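Local coordinates for protein ML032222a iGluR (Mnemiopsis leidyi, PDB 4YKI) that binds glycine in the ligand-binding domain of an ionotropic glutamate receptor subunit and probably couples that binding to opening of an ion channel, at residues S2-L10 and S222-S230; D86-T94 and F212-K220. All blocks are in the same frame, centred on the assembly; numbering follows the deposited sequence. Where two conformers were deposited one is given.

Contact 1 (S2-L10 and S222-S230)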
ATOM      1  N   SER B   2       8.505 -14.191  21.533  1.00 60.70           N
ATOM      2  CA  SER B   2       9.048 -15.532  21.667  1.00 40.02           C
ATOM      3  C   SER B   2       8.316 -16.505  20.744  1.00 32.93           C
ATOM      4  O   SER B   2       8.960 -17.267  20.026  1.00 30.99           O
ATOM      5  CB  SER B   2       8.980 -16.011  23.120  1.00 60.42           C
ATOM      6  OG  SER B   2       9.950 -17.017  23.364  1.00 47.79           O
ATOM      7  N   LYS B   3       6.980 -16.481  20.751  1.00 30.06           N
ATOM      8  CA  LYS B   3       6.210 -17.386  19.891  1.00 27.70           C
ATOM      9  C   LYS B   3       6.563 -17.130  18.420  1.00 29.35           C
ATOM     10  O   LYS B   3       6.681 -15.973  17.985  1.00 30.10           O
ATOM     11  CB  LYS B   3       4.694 -17.199  20.090  1.00 23.60           C
ATOM     12  CG  LYS B   3       4.141 -17.589  21.462  1.00 26.06           C
ATOM     13  CD  LYS B   3       2.617 -17.468  21.478  1.00 35.06           C
ATOM     14  CE  LYS B   3       2.056 -17.512  22.903  1.00 38.89           C
ATOM     15  NZ  LYS B   3       2.290 -18.810  23.585  1.00 24.64           N
ATOM     16  N   ASN B   4       6.759 -18.206  17.663  1.00 25.36           N
ATOM     17  CA  ASN B   4       6.931 -18.103  16.216  1.00 28.99           C
ATOM     18  C   ASN B   4       6.043 -19.145  15.560  1.00 18.85           C
ATOM     19  O   ASN B   4       5.225 -19.769  16.230  1.00 21.17           O
ATOM     20  CB  ASN B   4       8.405 -18.257  15.798  1.00 22.48           C
ATOM     21  CG  ASN B   4       9.010 -19.585  16.215  1.00 23.77           C
ATOM     22  OD1 ASN B   4       8.454 -20.651  15.965  1.00 23.53           O
ATOM     23  ND2 ASN B   4      10.179 -19.518  16.846  1.00 41.27           N
ATOM     24  N   LEU B   5       6.210 -19.332  14.257  1.00 19.90           N
ATOM     25  CA  LEU B   5       5.329 -20.199  13.483  1.00 19.29           C
ATOM     26  C   LEU B   5       5.879 -21.603  13.249  1.00 17.45           C
ATOM     27  O   LEU B   5       5.198 -22.447  12.648  1.00 18.09           O
ATOM     28  CB  LEU B   5       5.020 -19.524  12.149  1.00 16.99           C
ATOM     29  CG  LEU B   5       3.909 -18.477  12.212  1.00 16.11           C
ATOM     30  CD1 LEU B   5       3.925 -17.562  11.015  1.00 19.38           C
ATOM     31  CD2 LEU B   5       2.546 -19.138  12.328  1.00 17.80           C
ATOM     32  N   ILE B   6       7.084 -21.889  13.716  1.00 20.59           N
ATOM     33  CA  ILE B   6       7.673 -23.195  13.430  1.00 17.95           C
ATOM     34  C   ILE B   6       6.872 -24.321  14.093  1.00 19.62           C
ATOM     35  O   ILE B   6       6.664 -24.339  15.314  1.00 19.48           O
ATOM     36  CB  ILE B   6       9.146 -23.247  13.865  1.00 19.41           C
ATOM     37  CG1 ILE B   6       9.955 -22.157  13.148  1.00 21.60           C
ATOM     38  CG2 ILE B   6       9.730 -24.611  13.533  1.00 25.68           C
ATOM     39  CD1 ILE B   6      11.364 -21.979  13.678  1.00 25.50           C
ATOM     40  N   GLY B   7       6.404 -25.259  13.278  1.00 19.10           N
ATOM     41  CA  GLY B   7       5.614 -26.381  13.765  1.00 17.46           C
ATOM     42  C   GLY B   7       4.120 -26.086  13.959  1.00 17.28           C
ATOM     43  O   GLY B   7       3.350 -27.001  14.207  1.00 18.91           O
ATOM     44  N   ARG B   8       3.698 -24.834  13.844  1.00 15.01           N
ATOM     45  CA  ARG B   8       2.287 -24.497  13.970  1.00 14.24           C
ATOM     46  C   ARG B   8       1.503 -25.024  12.783  1.00 13.55           C
ATOM     47  O   ARG B   8       2.054 -25.222  11.707  1.00 14.26           O
ATOM     48  CB  ARG B   8       2.111 -22.977  14.082  1.00 14.52           C
ATOM     49  CG  ARG B   8       2.823 -22.345  15.279  1.00 15.30           C
ATOM     50  CD  ARG B   8       2.181 -22.641  16.617  1.00 15.03           C
ATOM     51  NE  ARG B   8       2.976 -22.026  17.678  1.00 15.71           N
ATOM     52  CZ  ARG B   8       2.586 -21.873  18.930  1.00 17.30           C
ATOM     53  NH1 ARG B   8       1.389 -22.266  19.321  1.00 16.43           N
ATOM     54  NH2 ARG B   8       3.402 -21.303  19.793  1.00 18.04           N
ATOM     55  N   HIS B   9       0.217 -25.250  13.001  1.00 13.49           N
ATOM     56  CA  HIS B   9      -0.715 -25.594  11.931  1.00 13.19           C
ATOM     57  C   HIS B   9      -1.741 -24.478  11.826  1.00 12.51           C
ATOM     58  O   HIS B   9      -2.578 -24.320  12.708  1.00 13.87           O
ATOM     59  CB  HIS B   9      -1.431 -26.918  12.200  1.00 13.37           C
ATOM     60  CG  HIS B   9      -2.357 -27.313  11.092  1.00 13.68           C
ATOM     61  ND1 HIS B   9      -1.899 -27.746   9.865  1.00 14.18           N
ATOM     62  CD2 HIS B   9      -3.709 -27.268  11.003  1.00 13.58           C
ATOM     63  CE1 HIS B   9      -2.935 -27.982   9.078  1.00 14.26           C
ATOM     64  NE2 HIS B   9      -4.044 -27.690   9.742  1.00 14.29           N
ATOM     65  N   LEU B  10      -1.657 -23.700  10.757  1.00 12.01           N
ATOM     66  CA  LEU B  10      -2.547 -22.584  10.543  1.00 12.68           C
ATOM     67  C   LEU B  10      -3.794 -22.980   9.759  1.00 13.17           C
ATOM     68  O   LEU B  10      -3.718 -23.689   8.772  1.00 14.45           O
ATOM     69  CB  LEU B  10      -1.826 -21.446   9.816  1.00 12.62           C
ATOM     70  CG  LEU B  10      -0.611 -20.801  10.494  1.00 13.47           C
ATOM     71  CD1 LEU B  10      -0.125 -19.595   9.685  1.00 14.56           C
ATOM     72  CD2 LEU B  10      -0.931 -20.413  11.945  1.00 14.15           C
ATOM     73  N   SER B 222      -2.900 -11.345  17.524  1.00 15.58           N
ATOM     74  CA  SER B 222      -2.226 -12.508  16.940  1.00 14.19           C
ATOM     75  C   SER B 222      -0.718 -12.501  17.246  1.00 14.71           C
ATOM     76  O   SER B 222      -0.050 -11.502  17.024  1.00 15.21           O
ATOM     77  CB  SER B 222      -2.368 -12.519  15.416  1.00 15.03           C
ATOM     78  OG  SER B 222      -1.575 -13.554  14.863  1.00 15.27           O
ATOM     79  N   PRO B 223      -0.160 -13.626  17.694  1.00 14.51           N
ATOM     80  CA  PRO B 223       1.290 -13.677  17.902  1.00 15.40           C
ATOM     81  C   PRO B 223       2.076 -13.801  16.595  1.00 15.02           C
ATOM     82  O   PRO B 223       3.304 -13.797  16.641  1.00 17.15           O
ATOM     83  CB  PRO B 223       1.467 -14.931  18.763  1.00 16.81           C
ATOM     84  CG  PRO B 223       0.321 -15.799  18.384  1.00 17.41           C
ATOM     85  CD  PRO B 223      -0.824 -14.874  18.115  1.00 15.36           C
ATOM     86  N   TYR B 224       1.394 -13.898  15.459  1.00 13.76           N
ATOM     87  CA  TYR B 224       2.067 -14.166  14.189  1.00 14.35           C
ATOM     88  C   TYR B 224       2.164 -12.955  13.277  1.00 14.49           C
ATOM     89  O   TYR B 224       2.778 -13.031  12.209  1.00 14.89           O
ATOM     90  CB  TYR B 224       1.313 -15.276  13.457  1.00 14.81           C
ATOM     91  CG  TYR B 224       1.072 -16.511  14.310  1.00 15.50           C
ATOM     92  CD1 TYR B 224       2.113 -17.126  14.990  1.00 16.21           C
ATOM     93  CD2 TYR B 224      -0.204 -17.047  14.450  1.00 15.54           C
ATOM     94  CE1 TYR B 224       1.899 -18.250  15.778  1.00 16.95           C
ATOM     95  CE2 TYR B 224      -0.428 -18.178  15.234  1.00 16.07           C
ATOM     96  CZ  TYR B 224       0.626 -18.770  15.895  1.00 16.49           C
ATOM     97  OH  TYR B 224       0.409 -19.877  16.692  1.00 17.00           O
ATOM     98  N   LYS B 225       1.546 -11.848  13.675  1.00 14.00           N
ATOM     99  CA  LYS B 225       1.471 -10.657  12.824  1.00 14.01           C
ATOM    100  C   LYS B 225       2.841 -10.100  12.420  1.00 13.86           C
ATOM    101  O   LYS B 225       3.072  -9.787  11.258  1.00 13.96           O
ATOM    102  CB  LYS B 225       0.617  -9.557  13.473  1.00 14.97           C
ATOM    103  CG  LYS B 225       0.592  -8.258  12.651  1.00 15.60           C
ATOM    104  CD  LYS B 225      -0.556  -7.321  13.017  1.00 17.39           C
ATOM    105  CE  LYS B 225      -0.312  -5.871  12.571  1.00 20.51           C
ATOM    106  NZ  LYS B 225      -0.043  -5.720  11.130  1.00 19.64           N
ATOM    107  N   SER B 226       3.744  -9.975  13.378  0.56 14.11           N
ATOM    108  CA  SER B 226       5.046  -9.391  13.096  0.56 14.76           C
ATOM    109  C   SER B 226       5.828 -10.193  12.052  0.56 14.47           C
ATOM    110  O   SER B 226       6.453  -9.628  11.156  0.56 13.82           O
ATOM    111  CB  SER B 226       5.855  -9.237  14.385  0.56 17.13           C
ATOM    112  OG  SER B 226       5.249  -8.283  15.248  0.56 19.54           O
ATOM    113  N   LEU B 227       5.799 -11.514  12.165  1.00 13.90           N
ATOM    114  CA  LEU B 227       6.441 -12.388  11.186  1.00 14.31           C
ATOM    115  C   LEU B 227       5.787 -12.327   9.815  1.00 14.28           C
ATOM    116  O   LEU B 227       6.467 -12.233   8.794  1.00 14.67           O
ATOM    117  CB  LEU B 227       6.459 -13.828  11.685  1.00 16.90           C
ATOM    118  CG  LEU B 227       7.484 -14.103  12.771  1.00 19.13           C
ATOM    119  CD1 LEU B 227       7.231 -15.444  13.442  1.00 21.24           C
ATOM    120  CD2 LEU B 227       8.878 -14.066  12.163  1.00 21.29           C
ATOM    121  N   ILE B 228       4.468 -12.378   9.778  1.00 13.72           N
ATOM    122  CA  ILE B 228       3.771 -12.285   8.501  1.00 13.26           C
ATOM    123  C   ILE B 228       4.069 -10.943   7.821  1.00 12.70           C
ATOM    124  O   ILE B 228       4.376 -10.900   6.624  1.00 13.32           O
ATOM    125  CB  ILE B 228       2.250 -12.511   8.674  1.00 13.91           C
ATOM    126  CG1 ILE B 228       1.969 -13.947   9.129  1.00 14.98           C
ATOM    127  CG2 ILE B 228       1.481 -12.172   7.379  1.00 14.65           C
ATOM    128  CD1 ILE B 228       2.304 -14.999   8.105  1.00 15.37           C
ATOM    129  N   ASP B 229       4.027  -9.854   8.589  1.00 12.89           N
ATOM    130  CA  ASP B 229       4.312  -8.517   8.052  1.00 12.40           C
ATOM    131  C   ASP B 229       5.715  -8.442   7.452  1.00 12.73           C
ATOM    132  O   ASP B 229       5.908  -7.947   6.347  1.00 12.81           O
ATOM    133  CB  ASP B 229       4.153  -7.457   9.149  1.00 13.15           C
ATOM    134  CG  ASP B 229       2.705  -7.177   9.515  1.00 14.02           C
ATOM    135  OD1 ASP B 229       1.782  -7.663   8.826  1.00 14.42           O
ATOM    136  OD2 ASP B 229       2.530  -6.418  10.482  1.00 15.34           O
ATOM    137  N   SER B 230       6.691  -8.932   8.203  0.61 12.41           N
ATOM    138  CA  SER B 230       8.075  -8.887   7.754  0.61 12.17           C
ATOM    139  C   SER B 230       8.241  -9.632   6.429  0.61 12.71           C
ATOM    140  O   SER B 230       8.845  -9.139   5.475  0.61 13.16           O
ATOM    141  CB  SER B 230       9.004  -9.490   8.814  0.61 13.78           C
ATOM    142  OG  SER B 230       9.164  -8.619   9.921  0.61 16.50           O
TER
HETATM  143  O   HOH W   1       5.181 -13.803  18.710  1.00 29.35           O
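K3 and P223 share a single water, which donates one hydrogen to K3 O at 2.7 Å and the other to P223 O at 2.8 Å, tying the two backbones together where their side chains also meet. Next to this bridge the Y224 ring shows how one aromatic can fasten a chain terminus to a helix start. L5 CD2 sits over one ring face in a CH-pi contact, 3.6 Å from the centroid of Y224, while P223 CG of the ring's own segment covers the opposite face. N4 O approaches the edge near the ring plane, 3.7 Å from Y224 CE1. At the far end the R8 guanidinium turns a face to the Y224 hydroxyl, its plane 66° from the ring, and R8 CD comes within 3.3 Å of Y224 OH. Within segment 2-10, N4 CG stands between its backbone N and carbonyl carbon (chi1 59°), which carries OD1 round to accept from I6 N at 2.9 Å, an Asx turn, followed by a type II turn from L5 to R8. On the helix side, ahead of the first turn, S222 OG takes the Y224 N-H in a capping bond of 3.0 Å. L5 and L227 both touch L49 of helix 37-49, so the three parts pack together where the segment enters strand 9-13, the middle strand of a parallel sheet.

Contact 2 (D86-T94 and F212-K220). With MG (magnesium ion), chain D; GLY (glycine), chain E.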
ATOM      1  N   ASP B  86      -7.002 -18.597  11.577  1.00 11.48           N
ATOM      2  CA  ASP B  86      -5.927 -17.800  12.165  1.00 10.86           C
ATOM      3  C   ASP B  86      -5.512 -16.606  11.314  1.00 10.92           C
ATOM      4  O   ASP B  86      -4.894 -15.663  11.813  1.00 11.72           O
ATOM      5  CB  ASP B  86      -4.707 -18.686  12.324  1.00 12.21           C
ATOM      6  CG  ASP B  86      -4.995 -19.893  13.153  1.00 13.35           C
ATOM      7  OD1 ASP B  86      -5.536 -19.695  14.244  1.00 15.69           O
ATOM      8  OD2 ASP B  86      -4.725 -21.022  12.714  1.00 13.12           O
ATOM      9  N   MET B  87      -5.793 -16.674  10.020  1.00 10.63           N
ATOM     10  CA  MET B  87      -5.445 -15.622   9.085  1.00 10.75           C
ATOM     11  C   MET B  87      -6.352 -15.777   7.883  1.00 10.41           C
ATOM     12  O   MET B  87      -6.695 -16.900   7.546  1.00 11.45           O
ATOM     13  CB  MET B  87      -3.959 -15.746   8.683  1.00 10.87           C
ATOM     14  CG  MET B  87      -3.459 -14.662   7.724  1.00 11.55           C
ATOM     15  SD  MET B  87      -1.653 -14.629   7.514  1.00 12.41           S
ATOM     16  CE  MET B  87      -1.391 -16.035   6.430  1.00 14.33           C
ATOM     17  N   ILE B  88      -6.735 -14.659   7.275  1.00 10.07           N
ATOM     18  CA  ILE B  88      -7.527 -14.660   6.048  1.00  9.78           C
ATOM     19  C   ILE B  88      -6.546 -14.426   4.906  1.00 10.50           C
ATOM     20  O   ILE B  88      -5.939 -13.336   4.813  1.00 11.08           O
ATOM     21  CB  ILE B  88      -8.624 -13.602   6.078  1.00 10.31           C
ATOM     22  CG1 ILE B  88      -9.591 -13.849   7.256  1.00 10.50           C
ATOM     23  CG2 ILE B  88      -9.368 -13.596   4.748  1.00 11.40           C
ATOM     24  CD1 ILE B  88     -10.582 -12.707   7.479  1.00 11.82           C
ATOM     25  N   ALA B  89      -6.345 -15.461   4.077  1.00 10.33           N
ATOM     26  CA  ALA B  89      -5.392 -15.438   2.966  1.00 10.01           C
ATOM     27  C   ALA B  89      -6.153 -15.325   1.650  1.00 10.75           C
ATOM     28  O   ALA B  89      -6.586 -16.333   1.071  1.00 10.37           O
ATOM     29  CB  ALA B  89      -4.524 -16.665   3.002  1.00 11.19           C
ATOM     30  N   ILE B  90      -6.353 -14.084   1.190  1.00 10.62           N
ATOM     31  CA  ILE B  90      -7.117 -13.779  -0.012  1.00 10.62           C
ATOM     32  C   ILE B  90      -6.776 -12.331  -0.358  1.00 10.45           C
ATOM     33  O   ILE B  90      -5.988 -11.690   0.349  1.00 10.77           O
ATOM     34  CB  ILE B  90      -8.641 -14.005   0.269  1.00 11.06           C
ATOM     35  CG1 ILE B  90      -9.498 -14.132  -1.007  1.00 11.85           C
ATOM     36  CG2 ILE B  90      -9.173 -12.919   1.213  1.00 10.99           C
ATOM     37  CD1 ILE B  90      -8.965 -15.080  -2.077  1.00 12.22           C
ATOM     38  N   ASP B  91      -7.340 -11.812  -1.445  1.00 10.58           N
ATOM     39  CA  ASP B  91      -7.338 -10.365  -1.674  1.00 10.55           C
ATOM     40  C   ASP B  91      -8.346  -9.722  -0.740  1.00 10.35           C
ATOM     41  O   ASP B  91      -9.474  -9.438  -1.122  1.00 11.63           O
ATOM     42  CB  ASP B  91      -7.638 -10.051  -3.135  1.00 11.38           C
ATOM     43  CG  ASP B  91      -8.970 -10.607  -3.632  1.00 11.08           C
ATOM     44  OD1 ASP B  91      -9.274 -11.802  -3.394  1.00 12.02           O
ATOM     45  OD2 ASP B  91      -9.703  -9.819  -4.312  1.00 11.52           O
ATOM     46  N   LEU B  92      -7.925  -9.484   0.499  1.00 10.73           N
ATOM     47  CA  LEU B  92      -8.830  -8.933   1.508  1.00 10.17           C
ATOM     48  C   LEU B  92      -8.672  -7.416   1.528  1.00 10.35           C
ATOM     49  O   LEU B  92      -7.630  -6.885   1.929  1.00 10.77           O
ATOM     50  CB  LEU B  92      -8.600  -9.504   2.909  1.00  9.87           C
ATOM     51  CG  LEU B  92      -9.698  -9.174   3.923  1.00 10.50           C
ATOM     52  CD1 LEU B  92     -11.026  -9.850   3.578  1.00 11.20           C
ATOM     53  CD2 LEU B  92      -9.253  -9.554   5.309  1.00 11.47           C
ATOM     54  N   SER B  93      -9.719  -6.707   1.121  1.00 10.15           N
ATOM     55  CA  SER B  93      -9.658  -5.251   1.034  1.00 10.73           C
ATOM     56  C   SER B  93      -9.650  -4.615   2.408  1.00  9.75           C
ATOM     57  O   SER B  93     -10.342  -5.056   3.330  1.00 10.45           O
ATOM     58  CB  SER B  93     -10.848  -4.741   0.257  1.00 10.52           C
ATOM     59  OG  SER B  93     -10.859  -5.374  -1.007  1.00 10.70           O
ATOM     60  N   THR B  94      -8.874  -3.541   2.531  1.00 10.81           N
ATOM     61  CA  THR B  94      -8.798  -2.767   3.764  1.00 10.80           C
ATOM     62  C   THR B  94      -9.939  -1.769   3.855  1.00 11.23           C
ATOM     63  O   THR B  94     -10.115  -0.935   2.950  1.00 12.36           O
ATOM     64  CB  THR B  94      -7.447  -2.049   3.895  1.00 11.87           C
ATOM     65  OG1 THR B  94      -7.218  -1.223   2.747  1.00 12.01           O
ATOM     66  CG2 THR B  94      -6.332  -3.063   4.033  1.00 12.02           C
ATOM     67  N   PHE B 212      -7.601   1.936  -1.505  1.00 13.54           N
ATOM     68  CA  PHE B 212      -7.449   0.927  -0.464  1.00 12.35           C
ATOM     69  C   PHE B 212      -6.389  -0.096  -0.895  1.00 11.67           C
ATOM     70  O   PHE B 212      -5.764   0.055  -1.939  1.00 12.27           O
ATOM     71  CB  PHE B 212      -8.809   0.292  -0.106  1.00 11.49           C
ATOM     72  CG  PHE B 212      -9.486  -0.394  -1.255  1.00 12.40           C
ATOM     73  CD1 PHE B 212     -10.305   0.306  -2.099  1.00 12.85           C
ATOM     74  CD2 PHE B 212      -9.298  -1.749  -1.484  1.00 11.83           C
ATOM     75  CE1 PHE B 212     -10.919  -0.308  -3.160  1.00 14.33           C
ATOM     76  CE2 PHE B 212      -9.899  -2.371  -2.555  1.00 13.25           C
ATOM     77  CZ  PHE B 212     -10.716  -1.639  -3.395  1.00 13.59           C
ATOM     78  N   GLU B 213      -6.177  -1.092  -0.050  1.00 11.63           N
ATOM     79  CA  GLU B 213      -5.175  -2.128  -0.258  1.00 11.32           C
ATOM     80  C   GLU B 213      -5.827  -3.488  -0.213  1.00 10.66           C
ATOM     81  O   GLU B 213      -6.866  -3.681   0.428  1.00 11.58           O
ATOM     82  CB  GLU B 213      -4.191  -2.132   0.905  1.00 11.71           C
ATOM     83  CG  GLU B 213      -3.327  -0.930   1.011  1.00 13.01           C
ATOM     84  CD  GLU B 213      -2.184  -0.923   0.021  1.00 13.21           C
ATOM     85  OE1 GLU B 213      -1.979  -1.919  -0.721  1.00 13.87           O
ATOM     86  OE2 GLU B 213      -1.436   0.089   0.017  1.00 13.43           O
ATOM     87  N   TYR B 214      -5.168  -4.458  -0.838  1.00 10.99           N
ATOM     88  CA  TYR B 214      -5.321  -5.850  -0.494  1.00 10.07           C
ATOM     89  C   TYR B 214      -4.239  -6.253   0.510  1.00 10.47           C
ATOM     90  O   TYR B 214      -3.065  -5.900   0.368  1.00 10.95           O
ATOM     91  CB  TYR B 214      -5.210  -6.752  -1.734  1.00 11.02           C
ATOM     92  CG  TYR B 214      -6.325  -6.607  -2.732  1.00 10.98           C
ATOM     93  CD1 TYR B 214      -7.631  -6.371  -2.322  1.00 11.15           C
ATOM     94  CD2 TYR B 214      -6.076  -6.729  -4.083  1.00 11.22           C
ATOM     95  CE1 TYR B 214      -8.670  -6.265  -3.265  1.00 11.43           C
ATOM     96  CE2 TYR B 214      -7.090  -6.651  -5.008  1.00 11.23           C
ATOM     97  CZ  TYR B 214      -8.378  -6.409  -4.608  1.00 11.54           C
ATOM     98  OH  TYR B 214      -9.340  -6.323  -5.579  1.00 11.82           O
ATOM     99  N   ALA B 215      -4.657  -6.975   1.540  1.00 10.39           N
ATOM    100  CA  ALA B 215      -3.777  -7.467   2.562  1.00 10.37           C
ATOM    101  C   ALA B 215      -4.356  -8.789   3.052  1.00 10.66           C
ATOM    102  O   ALA B 215      -5.394  -9.244   2.555  1.00 11.11           O
ATOM    103  CB  ALA B 215      -3.671  -6.461   3.695  1.00 10.75           C
ATOM    104  N   PHE B 216      -3.672  -9.438   3.988  1.00 10.33           N
ATOM    105  CA  PHE B 216      -4.248 -10.586   4.678  1.00  9.69           C
ATOM    106  C   PHE B 216      -4.900 -10.075   5.978  1.00 10.82           C
ATOM    107  O   PHE B 216      -4.514  -9.031   6.534  1.00 11.72           O
ATOM    108  CB  PHE B 216      -3.170 -11.643   4.976  1.00 11.02           C
ATOM    109  CG  PHE B 216      -2.639 -12.387   3.764  1.00 10.47           C
ATOM    110  CD1 PHE B 216      -3.206 -12.289   2.511  1.00 11.09           C
ATOM    111  CD2 PHE B 216      -1.557 -13.222   3.924  1.00 11.44           C
ATOM    112  CE1 PHE B 216      -2.687 -13.004   1.435  1.00 11.77           C
ATOM    113  CE2 PHE B 216      -1.041 -13.939   2.846  1.00 13.49           C
ATOM    114  CZ  PHE B 216      -1.633 -13.821   1.615  1.00 12.33           C
ATOM    115  N   GLY B 217      -5.885 -10.821   6.470  1.00 10.18           N
ATOM    116  CA  GLY B 217      -6.540 -10.486   7.730  1.00 11.01           C
ATOM    117  C   GLY B 217      -5.995 -11.297   8.889  1.00 10.51           C
ATOM    118  O   GLY B 217      -5.715 -12.482   8.733  1.00 10.97           O
ATOM    119  N   LEU B 218      -5.815 -10.650  10.037  1.00 10.91           N
ATOM    120  CA  LEU B 218      -5.279 -11.271  11.234  1.00 11.83           C
ATOM    121  C   LEU B 218      -6.138 -10.908  12.429  1.00 12.20           C
ATOM    122  O   LEU B 218      -6.618  -9.789  12.518  1.00 12.53           O
ATOM    123  CB  LEU B 218      -3.847 -10.784  11.499  1.00 13.30           C
ATOM    124  CG  LEU B 218      -2.821 -11.343  10.500  1.00 15.08           C
ATOM    125  CD1 LEU B 218      -1.561 -10.484  10.404  1.00 16.05           C
ATOM    126  CD2 LEU B 218      -2.482 -12.764  10.869  1.00 15.34           C
ATOM    127  N   PRO B 219      -6.312 -11.833  13.380  1.00 12.53           N
ATOM    128  CA  PRO B 219      -7.074 -11.442  14.569  1.00 13.16           C
ATOM    129  C   PRO B 219      -6.267 -10.477  15.418  1.00 12.30           C
ATOM    130  O   PRO B 219      -5.043 -10.533  15.415  1.00 13.18           O
ATOM    131  CB  PRO B 219      -7.289 -12.768  15.301  1.00 15.26           C
ATOM    132  CG  PRO B 219      -6.165 -13.598  14.888  1.00 15.20           C
ATOM    133  CD  PRO B 219      -5.734 -13.177  13.513  1.00 12.90           C
ATOM    134  N   LYS B 220      -6.941  -9.599  16.150  1.00 12.94           N
ATOM    135  CA  LYS B 220      -6.267  -8.730  17.092  1.00 13.70           C
ATOM    136  C   LYS B 220      -5.514  -9.614  18.079  1.00 14.32           C
ATOM    137  O   LYS B 220      -5.969 -10.707  18.457  1.00 16.54           O
ATOM    138  CB  LYS B 220      -7.267  -7.810  17.794  1.00 15.73           C
ATOM    139  CG  LYS B 220      -7.844  -6.760  16.854  1.00 16.86           C
ATOM    140  CD  LYS B 220      -8.815  -5.846  17.575  1.00 19.40           C
ATOM    141  CE  LYS B 220      -9.262  -4.699  16.692  1.00 22.27           C
ATOM    142  NZ  LYS B 220      -9.918  -3.606  17.448  1.00 26.40           N
TER
HETATM  143 MG    MG D 302       0.022   0.641  -1.331  0.68 10.09          MG
HETATM  144  N   GLY E 301     -11.886  -8.322  -2.232  1.00 13.64           N
HETATM  145  CA  GLY E 301     -13.266  -8.340  -1.694  1.00 11.95           C
HETATM  146  C   GLY E 301     -13.350  -8.039  -0.217  1.00 11.26           C
HETATM  147  O   GLY E 301     -14.490  -7.935   0.285  1.00 10.56           O
HETATM  148  OXT GLY E 301     -12.299  -7.928   0.450  1.00 11.53           O
HETATM  149  O   HOH W   2       0.278  -1.373  -1.905  1.00 13.61           O
HETATM  150  O   HOH W   3      -0.216   2.579  -0.538  1.00 13.77           O
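I88 and G217 form an antiparallel hydrogen-bonded pair, strand 87-89 running at 155° to strand 212-218, and after the chain turns a corner at I90 the pairing resumes at L92 with A215, two residues out of register: a beta bulge. This pairing lines part of the glycine pocket in the two-lobed ligand-binding fold of ionotropic glutamate receptors, related to periplasmic binding proteins. The first pair is held by I88 N to G217 O at 2.8 Å and by its reciprocal bond; beyond the corner A215 N reaches L92 O at 3.0 Å. L92 CD2 lies 3.8 Å from G217 CA, close against the backbone because G217 has no side chain. F216 receives A89 CA over one face, and M87 approaches it obliquely in a Met-aromatic contact. T94 OG1, placed between its backbone N and carbonyl carbon (chi1 56°), accepts from E213 N at 3.0 Å, adding a side-chain bond to the strand pairing. D91 CB stands over the centre of the Y214 ring at 3.6 Å from its centroid, with S93 OG at the ring edge; both Y214 OH and S93 OG are hydrogen-bonded to E188. Just past the corner, the backbone meets the ligand: bound glycine donates from N to D91 O at 2.9 Å, and R98, H145 and E188 also bond the ligand. The end of the E213 side chain leads away from segment 86-94, with OE2 2.1 Å from a magnesium ion that D110 also binds, together with E213 and D110 of the second subunit; OE2 also accepts from R236 of the second subunit, and two waters fill out the metal shell, one donating to E213 OE1. At the ligand carboxylate, S93 N donates almost straight (174°) to glycine OXT over 2.9 Å.

The two contacts lie with centres 15 Å apart and touch one another. Along the chain their segments come in the order 2-10, 86-94, 212-220, 222-230, so contact 2 is enclosed by the outer pairing of contact 1. Strands 9-13 and 87-89 are neighbours in one parallel sheet, and strand 202-218 leads directly into helix 225-238. The join is apolar in part: I228 CG2 packs on M87 SD at 4.0 Å, and K225 CG on L218 CD1 at 3.8 Å. The pair illustrates a division of labour: contact 2 carries residues of the glycine pocket and the metal site, whereas contact 1 joins the chain's beginning to a late helix.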